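Local coordinates for protein squalene synthase HpnC (Alicyclobacillus acidocaldarius subsp. acidocaldarius, PDB 4HD1) that probably acts as a squalene/phytoene synthase-type transferase, joining prenyl diphosphate units head to head within an all-helical fold, at residues Pro42-Val47 against Gly145-Leu150; Val139-Leu144 against Glu153-Ser158; Cys162-Val167 against Ala222-Gly227. All blocks are in the same frame, centred on the assembly; numbering follows the deposited sequence.

Interaction 1 of 3, residues Pro42-Val47 against Gly145-Leu150; sequences PHFYSV and GIFGCL. With SO4 (sulfate ion), chain B.
The carbonyl oxygen of H43 is met from both its own helix and the partner segment. The amide V47 N bonds to H43 O at 3.1 Å, the ordinary i to i+4 bond of helix 41-56. The hydroxyl of S46 lies close to the same oxygen, although its proton may go to T95 instead. From across the interface the methyl I146 CD1 comes to 3.7 Å of H43 O, so a bonded carbonyl forms part of the seat for an aliphatic tip.

I146 shows how one branched side chain can carry an interface. Its CG1 turns away from the carbonyl carbon (chi1 -67°), and the chain then extends so that CD1 enters a hollow between H43, F44 and V47. There I146 CD1 stands 3.9 Å from F44 CD1, while V47 CG2 bounds the hollow 4.1 Å from I146 CD1. The second branch, I146 CG2, rests against H43 CB at 4.0 Å. Beside it, F44 and F147 cross at about a right angle, F147 CE2 approaching the edge of the F44 ring near its plane, 3.9 Å from F44 CE1. At the C-terminal end of this helix a Schellman motif forms, where G148 takes positive phi (69°) and G148 N bonds to G145 O at 3.2 Å.

On another side of helix 41-56, Y45 OH points to a sulfate, probably from the crystallisation liquor and also held by A3 N and R19 NE; the modelled separation is too short to trust. H43 ND1 bonds to T95 OG1 of helix 87-99, and Y45 packs on C18 and R19 of helix 12-25. Helix 41-56 thus lies among helices 12-25, 87-99 and 137-146, with F44 and V47 reaching V143 and L142 of the last.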
loop_
_atom_site.group_PDB
_atom_site.type_symbol
_atom_site.label_atom_id
_atom_site.label_comp_id
_atom_site.label_asym_id
_atom_site.label_seq_id
_atom_site.Cartn_x
_atom_site.Cartn_y
_atom_site.Cartn_z
ATOM N N PRO A 42 7.740 -11.240 12.791
ATOM C CA PRO A 42 6.521 -11.053 13.593
ATOM C C PRO A 42 5.910 -9.658 13.448
ATOM O O PRO A 42 4.679 -9.508 13.487
ATOM C CB PRO A 42 7.012 -11.257 15.031
ATOM C CG PRO A 42 8.161 -12.185 14.889
ATOM C CD PRO A 42 8.853 -11.730 13.630
ATOM N N HIS A 43 6.765 -8.654 13.263
ATOM C CA HIS A 43 6.297 -7.288 13.087
ATOM C C HIS A 43 5.666 -7.085 11.734
ATOM O O HIS A 43 4.741 -6.280 11.590
ATOM C CB HIS A 43 7.430 -6.312 13.359
ATOM C CG HIS A 43 8.107 -6.548 14.690
ATOM N ND1 HIS A 43 7.449 -6.448 15.865
ATOM C CD2 HIS A 43 9.418 -6.918 15.002
ATOM C CE1 HIS A 43 8.292 -6.732 16.877
ATOM N NE2 HIS A 43 9.497 -7.020 16.347
ATOM N N PHE A 44 6.135 -7.828 10.730
ATOM C CA PHE A 44 5.465 -7.833 9.432
ATOM C C PHE A 44 4.049 -8.420 9.567
ATOM O O PHE A 44 3.091 -7.844 9.041
ATOM C CB PHE A 44 6.314 -8.535 8.357
ATOM C CG PHE A 44 7.266 -7.606 7.643
ATOM C CD1 PHE A 44 8.374 -7.071 8.300
ATOM C CD2 PHE A 44 7.041 -7.239 6.317
ATOM C CE1 PHE A 44 9.242 -6.200 7.646
ATOM C CE2 PHE A 44 7.902 -6.371 5.654
ATOM C CZ PHE A 44 9.002 -5.852 6.322
ATOM N N TYR A 45 3.916 -9.524 10.312
ATOM C CA TYR A 45 2.625 -10.176 10.496
ATOM C C TYR A 45 1.624 -9.279 11.209
ATOM O O TYR A 45 0.462 -9.215 10.802
ATOM C CB TYR A 45 2.757 -11.524 11.216
ATOM C CG TYR A 45 3.547 -12.562 10.448
ATOM C CD1 TYR A 45 3.254 -12.850 9.112
ATOM C CD2 TYR A 45 4.580 -13.270 11.060
ATOM C CE1 TYR A 45 3.974 -13.801 8.407
ATOM C CE2 TYR A 45 5.308 -14.228 10.361
ATOM C CZ TYR A 45 5.004 -14.487 9.035
ATOM O OH TYR A 45 5.722 -15.433 8.333
ATOM N N SER A 46 2.066 -8.567 12.244
ATOM C CA SER A 46 1.141 -7.698 12.982
ATOM C C SER A 46 0.738 -6.448 12.188
ATOM O O SER A 46 -0.412 -6.006 12.262
ATOM C CB SER A 46 1.700 -7.313 14.352
ATOM O OG SER A 46 2.905 -6.587 14.222
ATOM N N VAL A 47 1.675 -5.886 11.425
ATOM C CA VAL A 47 1.371 -4.719 10.599
ATOM C C VAL A 47 0.439 -5.107 9.456
ATOM O O VAL A 47 -0.535 -4.401 9.169
ATOM C CB VAL A 47 2.643 -4.036 10.077
ATOM C CG1 VAL A 47 2.305 -3.008 9.008
ATOM C CG2 VAL A 47 3.381 -3.377 11.233
ATOM N N GLY A 145 10.313 1.705 9.559
ATOM C CA GLY A 145 10.202 1.713 11.016
ATOM C C GLY A 145 10.616 0.395 11.640
ATOM O O GLY A 145 11.350 0.378 12.641
ATOM N N ILE A 146 10.164 -0.710 11.042
ATOM C CA ILE A 146 10.491 -2.051 11.545
ATOM C C ILE A 146 12.001 -2.297 11.498
ATOM O O ILE A 146 12.561 -2.877 12.424
ATOM C CB ILE A 146 9.697 -3.161 10.809
ATOM C CG1 ILE A 146 8.199 -3.048 11.142
ATOM C CG2 ILE A 146 10.217 -4.547 11.186
ATOM C CD1 ILE A 146 7.293 -3.951 10.324
ATOM N N PHE A 147 12.649 -1.809 10.442
ATOM C CA PHE A 147 14.096 -1.960 10.248
ATOM C C PHE A 147 14.972 -0.892 10.923
ATOM O O PHE A 147 16.188 -0.917 10.763
ATOM C CB PHE A 147 14.416 -1.980 8.748
ATOM C CG PHE A 147 14.248 -3.326 8.106
ATOM C CD1 PHE A 147 15.316 -4.226 8.058
ATOM C CD2 PHE A 147 13.024 -3.702 7.547
ATOM C CE1 PHE A 147 15.171 -5.474 7.464
ATOM C CE2 PHE A 147 12.878 -4.948 6.947
ATOM C CZ PHE A 147 13.952 -5.837 6.910
ATOM N N GLY A 148 14.367 0.039 11.662
ATOM C CA GLY A 148 15.105 1.155 12.272
ATOM C C GLY A 148 15.635 2.180 11.273
ATOM O O GLY A 148 16.721 2.744 11.461
ATOM N N CYS A 149 14.868 2.429 10.215
ATOM C CA CYS A 149 15.304 3.320 9.143
ATOM C C CYS A 149 14.355 4.483 8.881
ATOM O O CYS A 149 14.409 5.093 7.815
ATOM C CB CYS A 149 15.501 2.527 7.848
ATOM S SG CYS A 149 16.868 1.355 7.927
ATOM N N LEU A 150 13.496 4.804 9.844
ATOM C CA LEU A 150 12.470 5.823 9.604
ATOM C C LEU A 150 12.870 7.250 10.013
ATOM O O LEU A 150 12.790 7.632 11.183
ATOM C CB LEU A 150 11.120 5.416 10.213
ATOM C CG LEU A 150 9.923 6.315 9.871
ATOM C CD1 LEU A 150 9.719 6.494 8.368
ATOM C CD2 LEU A 150 8.657 5.776 10.530
HETATM S S SO4 B . 7.657 -17.732 10.022
HETATM O O1 SO4 B . 8.938 -18.065 10.705
HETATM O O2 SO4 B . 6.549 -17.610 11.020
HETATM O O3 SO4 B . 7.732 -16.424 9.313
HETATM O O4 SO4 B . 7.430 -18.841 9.035
#

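Interaction 2 of 3, residues Val139-Leu144 against Glu153-Ser158; sequences VGRLVL and ERARLS
S158 sets its hydroxyl against the backbone of G140, with S158 OG 3.4 Å from G140 CA. Because OG is turned anti to its own backbone nitrogen (chi1 167°), it projects across the interface, onto the spot where a side chain at G140 would stand; even a methyl would clash there. One turn further along, L144 CD1 lies over the backbone of the partner helix, 3.5 Å from R154 O and 3.7 Å from S158 CB. R141 takes a different route: its chain extends from CG to NE and brings one face of the guanidinium over the methyl of A155, with A155 CB 3.9 Å from R141 NE.

The glycine-serine meeting lets the backbones of a helical hairpin come close at this point, G140 CA and S158 CA being 5.7 Å apart. Helices 137-146 and 152-172, joined by a short loop, run roughly antiparallel at 138°, their local axes 9.2 Å apart.

The second shell fixes the arginines. R141 NH2 forms a salt bridge with D159, which would hold the guanidinium over A155. R154 is anchored by D151 and by L233 O, while its CB stays beside L144. On the outer surface of the helix R156 NH2 reaches E153 OE2 at 2.7 Å, meeting the carboxylate from 45° above its plane, and R156 NH1 bridges onward to E226 of helix 207-227.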
loop_
_atom_site.group_PDB
_atom_site.type_symbol
_atom_site.label_atom_id
_atom_site.label_comp_id
_atom_site.label_asym_id
_atom_site.label_seq_id
_atom_site.Cartn_x
_atom_site.Cartn_y
_atom_site.Cartn_z
ATOM N N VAL A 139 2.594 2.136 4.269
ATOM C CA VAL A 139 3.181 0.791 4.368
ATOM C C VAL A 139 4.709 0.873 4.372
ATOM O O VAL A 139 5.380 0.311 5.263
ATOM C CB VAL A 139 2.720 -0.128 3.218
ATOM C CG1 VAL A 139 3.237 -1.544 3.440
ATOM C CG2 VAL A 139 1.196 -0.139 3.111
ATOM N N GLY A 140 5.245 1.584 3.373
ATOM C CA GLY A 140 6.675 1.820 3.238
ATOM C C GLY A 140 7.280 2.431 4.482
ATOM O O GLY A 140 8.338 1.998 4.939
ATOM N N ARG A 141 6.598 3.425 5.045
ATOM C CA ARG A 141 7.063 4.089 6.266
ATOM C C ARG A 141 7.154 3.147 7.480
ATOM O O ARG A 141 8.132 3.197 8.243
ATOM C CB ARG A 141 6.196 5.314 6.565
ATOM C CG ARG A 141 6.369 6.400 5.513
ATOM C CD ARG A 141 5.528 7.639 5.768
ATOM N NE ARG A 141 5.960 8.705 4.869
ATOM C CZ ARG A 141 5.835 10.008 5.111
ATOM N NH1 ARG A 141 5.265 10.437 6.230
ATOM N NH2 ARG A 141 6.284 10.886 4.225
ATOM N N LEU A 142 6.146 2.286 7.637
ATOM C CA LEU A 142 6.135 1.278 8.697
ATOM C C LEU A 142 7.224 0.219 8.500
ATOM O O LEU A 142 7.846 -0.218 9.470
ATOM C CB LEU A 142 4.752 0.621 8.819
ATOM C CG LEU A 142 3.603 1.546 9.244
ATOM C CD1 LEU A 142 2.254 0.860 9.115
ATOM C CD2 LEU A 142 3.808 2.097 10.653
ATOM N N VAL A 143 7.451 -0.182 7.249
ATOM C CA VAL A 143 8.532 -1.109 6.917
ATOM C C VAL A 143 9.902 -0.526 7.306
ATOM O O VAL A 143 10.719 -1.218 7.930
ATOM C CB VAL A 143 8.480 -1.548 5.427
ATOM C CG1 VAL A 143 9.795 -2.191 4.984
ATOM C CG2 VAL A 143 7.307 -2.503 5.201
ATOM N N LEU A 144 10.141 0.744 6.967
ATOM C CA LEU A 144 11.365 1.431 7.398
ATOM C C LEU A 144 11.450 1.428 8.917
ATOM O O LEU A 144 12.514 1.169 9.487
ATOM C CB LEU A 144 11.417 2.874 6.881
ATOM C CG LEU A 144 11.637 3.106 5.385
ATOM C CD1 LEU A 144 11.521 4.593 5.073
ATOM C CD2 LEU A 144 12.991 2.557 4.947
ATOM N N GLU A 153 14.170 11.856 5.394
ATOM C CA GLU A 153 14.850 11.679 4.119
ATOM C C GLU A 153 14.504 10.329 3.477
ATOM O O GLU A 153 14.094 10.266 2.308
ATOM C CB GLU A 153 16.365 11.848 4.277
ATOM C CG GLU A 153 17.134 11.774 2.966
ATOM C CD GLU A 153 16.764 12.878 1.980
ATOM O OE1 GLU A 153 15.992 13.797 2.337
ATOM O OE2 GLU A 153 17.251 12.830 0.832
ATOM N N ARG A 154 14.653 9.262 4.255
ATOM C CA ARG A 154 14.387 7.915 3.768
ATOM C C ARG A 154 12.899 7.653 3.534
ATOM O O ARG A 154 12.539 6.930 2.603
ATOM C CB ARG A 154 15.022 6.879 4.692
ATOM C CG ARG A 154 16.525 6.817 4.492
ATOM C CD ARG A 154 17.191 5.772 5.364
ATOM N NE ARG A 154 17.306 6.213 6.749
ATOM C CZ ARG A 154 18.070 5.623 7.663
ATOM N NH1 ARG A 154 18.809 4.564 7.349
ATOM N NH2 ARG A 154 18.096 6.104 8.901
ATOM N N ALA A 155 12.043 8.272 4.348
ATOM C CA ALA A 155 10.593 8.212 4.140
ATOM C C ALA A 155 10.213 8.823 2.791
ATOM O O ALA A 155 9.395 8.263 2.048
ATOM C CB ALA A 155 9.852 8.907 5.276
ATOM N N ARG A 156 10.833 9.961 2.475
ATOM C CA ARG A 156 10.597 10.674 1.222
ATOM C C ARG A 156 10.893 9.768 0.026
ATOM O O ARG A 156 10.096 9.680 -0.902
ATOM C CB ARG A 156 11.453 11.950 1.190
ATOM C CG ARG A 156 11.141 12.925 0.066
ATOM C CD ARG A 156 12.089 14.124 0.069
ATOM N NE ARG A 156 13.510 13.758 -0.021
ATOM C CZ ARG A 156 14.140 13.396 -1.141
ATOM N NH1 ARG A 156 13.490 13.317 -2.297
ATOM N NH2 ARG A 156 15.431 13.099 -1.105
ATOM N N LEU A 157 12.024 9.073 0.076
ATOM C CA LEU A 157 12.412 8.128 -0.972
ATOM C C LEU A 157 11.503 6.891 -1.005
ATOM O O LEU A 157 11.163 6.385 -2.080
ATOM C CB LEU A 157 13.870 7.707 -0.778
ATOM C CG LEU A 157 14.903 8.833 -0.812
ATOM C CD1 LEU A 157 16.242 8.329 -0.299
ATOM C CD2 LEU A 157 15.046 9.407 -2.221
ATOM N N SER A 158 11.121 6.410 0.177
ATOM C CA SER A 158 10.176 5.299 0.299
ATOM C C SER A 158 8.849 5.655 -0.375
ATOM O O SER A 158 8.324 4.870 -1.176
ATOM C CB SER A 158 9.965 4.930 1.772
ATOM O OG SER A 158 8.857 4.065 1.935
#

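Interaction 3 of 3, residues Cys162-Val167 against Ala222-Gly227; sequences CTALQV and ALFDEG
A164 presses its methyl into the angle between L223 and F224, a small bump received by two larger side chains on a neighbouring helix. This is close antiparallel helix packing within the all-helical fold of the trans-isoprenyl diphosphate synthases: the segments of helices 152-172 and 207-227 run at 152° to each other, their axes only 8.4 Å apart. The small side chain of A164, where the backbones come nearest, is consistent with such close spacing; A164 CA stands 5.4 Å from L223 CA.

The floor of the hollow is the F224 ring. A164 CB sits 3.5 Å above the F224 ring centroid, just 3° off the normal, a well-centred CH-pi contact in which the methyl is nearly equidistant from all six carbons. One wall is L223, whose CB touches A164 CB at 3.7 Å. The ring reaches this place because CG of F224 points away from its carbonyl carbon (chi1 -79°), which lays the ring under A164 and brings F224 CZ within 3.8 Å of L165 N, the amide of the very next residue. L165 CD1 adds a looser touch on CZ, and helix 236-257 closes in behind through Y245 against L165 and L253 against F224. With F224 cut back to an alanine, the A164 methyl would probably face a gap, and L165 and L253 would lose the ring they both touch.

At the other flank of the bump T163 divides its two branches: OG1 bonds to D137 OD1, near the start of helix 137-146, and the T163 side chain crosses that of L223 at a slant, its methyl T163 CG2 meeting L223 CD1 at 3.8 Å.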
loop_
_atom_site.group_PDB
_atom_site.type_symbol
_atom_site.label_atom_id
_atom_site.label_comp_id
_atom_site.label_asym_id
_atom_site.label_seq_id
_atom_site.Cartn_x
_atom_site.Cartn_y
_atom_site.Cartn_z
ATOM N N CYS A 162 6.643 3.532 -3.048
ATOM C CA CYS A 162 5.293 3.083 -2.714
ATOM C C CYS A 162 4.244 3.695 -3.670
ATOM O O CYS A 162 3.392 2.978 -4.197
ATOM C CB CYS A 162 4.980 3.339 -1.237
ATOM S SG CYS A 162 5.772 2.146 -0.127
ATOM N N THR A 163 4.344 4.997 -3.933
ATOM C CA THR A 163 3.459 5.673 -4.897
ATOM C C THR A 163 3.630 5.144 -6.329
ATOM O O THR A 163 2.632 4.891 -7.025
ATOM C CB THR A 163 3.661 7.201 -4.869
ATOM O OG1 THR A 163 3.220 7.705 -3.603
ATOM C CG2 THR A 163 2.887 7.892 -5.990
ATOM N N ALA A 164 4.880 4.973 -6.762
ATOM C CA ALA A 164 5.155 4.415 -8.082
ATOM C C ALA A 164 4.445 3.077 -8.238
ATOM O O ALA A 164 3.827 2.809 -9.266
ATOM C CB ALA A 164 6.654 4.251 -8.304
ATOM N N LEU A 165 4.523 2.256 -7.196
ATOM C CA LEU A 165 3.962 0.914 -7.218
ATOM C C LEU A 165 2.433 0.928 -7.334
ATOM O O LEU A 165 1.853 0.171 -8.130
ATOM C CB LEU A 165 4.415 0.151 -5.972
ATOM C CG LEU A 165 4.493 -1.377 -5.966
ATOM C CD1 LEU A 165 5.039 -1.967 -7.258
ATOM C CD2 LEU A 165 5.353 -1.802 -4.788
ATOM N N GLN A 166 1.785 1.799 -6.561
ATOM C CA GLN A 166 0.342 1.920 -6.637
ATOM C C GLN A 166 -0.114 2.419 -8.009
ATOM O O GLN A 166 -1.106 1.920 -8.552
ATOM C CB GLN A 166 -0.225 2.805 -5.529
ATOM C CG GLN A 166 -1.749 2.781 -5.541
ATOM C CD GLN A 166 -2.390 3.299 -4.276
ATOM O OE1 GLN A 166 -2.170 2.764 -3.197
ATOM N NE2 GLN A 166 -3.224 4.327 -4.412
ATOM N N VAL A 167 0.600 3.386 -8.577
ATOM C CA VAL A 167 0.237 3.868 -9.909
ATOM C C VAL A 167 0.380 2.749 -10.943
ATOM O O VAL A 167 -0.556 2.475 -11.689
ATOM C CB VAL A 167 1.006 5.137 -10.322
ATOM C CG1 VAL A 167 0.715 5.486 -11.773
ATOM C CG2 VAL A 167 0.619 6.303 -9.424
ATOM N N ALA A 222 9.725 7.521 -13.262
ATOM C CA ALA A 222 10.523 8.580 -12.639
ATOM C C ALA A 222 10.515 8.445 -11.120
ATOM O O ALA A 222 11.533 8.689 -10.462
ATOM C CB ALA A 222 10.016 9.954 -13.056
ATOM N N LEU A 223 9.373 8.043 -10.570
ATOM C CA LEU A 223 9.267 7.790 -9.132
ATOM C C LEU A 223 10.085 6.572 -8.677
ATOM O O LEU A 223 10.759 6.626 -7.644
ATOM C CB LEU A 223 7.800 7.696 -8.693
ATOM C CG LEU A 223 7.050 9.042 -8.705
ATOM C CD1 LEU A 223 5.545 8.825 -8.588
ATOM C CD2 LEU A 223 7.570 10.002 -7.629
ATOM N N PHE A 224 10.036 5.490 -9.450
ATOM C CA PHE A 224 10.946 4.365 -9.233
ATOM C C PHE A 224 12.414 4.802 -9.239
ATOM O O PHE A 224 13.158 4.465 -8.318
ATOM C CB PHE A 224 10.710 3.238 -10.251
ATOM C CG PHE A 224 9.532 2.372 -9.922
ATOM C CD1 PHE A 224 9.428 1.761 -8.671
ATOM C CD2 PHE A 224 8.522 2.157 -10.856
ATOM C CE1 PHE A 224 8.336 0.965 -8.361
ATOM C CE2 PHE A 224 7.425 1.359 -10.546
ATOM C CZ PHE A 224 7.336 0.764 -9.298
ATOM N N ASP A 225 12.813 5.563 -10.264
ATOM C CA ASP A 225 14.186 6.070 -10.392
ATOM C C ASP A 225 14.633 6.878 -9.178
ATOM O O ASP A 225 15.750 6.719 -8.705
ATOM C CB ASP A 225 14.341 6.930 -11.651
ATOM C CG ASP A 225 14.154 6.142 -12.935
ATOM O OD1 ASP A 225 14.035 4.898 -12.874
ATOM O OD2 ASP A 225 14.125 6.780 -14.013
ATOM N N GLU A 226 13.757 7.747 -8.683
ATOM C CA GLU A 226 14.035 8.504 -7.465
ATOM C C GLU A 226 14.049 7.596 -6.220
ATOM O O GLU A 226 14.899 7.749 -5.341
ATOM C CB GLU A 226 13.021 9.640 -7.301
ATOM C CG GLU A 226 13.431 10.706 -6.297
ATOM C CD GLU A 226 12.295 11.648 -5.906
ATOM O OE1 GLU A 226 11.198 11.597 -6.521
ATOM O OE2 GLU A 226 12.505 12.451 -4.968
ATOM N N GLY A 227 13.122 6.646 -6.157
ATOM C CA GLY A 227 13.015 5.749 -4.996
ATOM C C GLY A 227 14.223 4.857 -4.787
ATOM O O GLY A 227 14.659 4.628 -3.650
#

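In the fold
The three interactions form a chain of shared helices. Helix 137-146 serves interactions 1 and 2, and helix 152-172 serves interactions 2 and 3, so helix 41-56 is tied to helix 207-227 through two intermediates. Centres of 1 and 2 lie about 11 Å apart, those of 2 and 3 about 12 Å, and those of 1 and 3 about 21 Å. Contacts 1 and 2 cross along the sequence, whereas 3 follows both. Interactions 1 and 2 meet where C149 N probably bonds to L144 O, at 2.8 Å. Together they join early and late parts of the squalene/phytoene synthase fold into a single helical body.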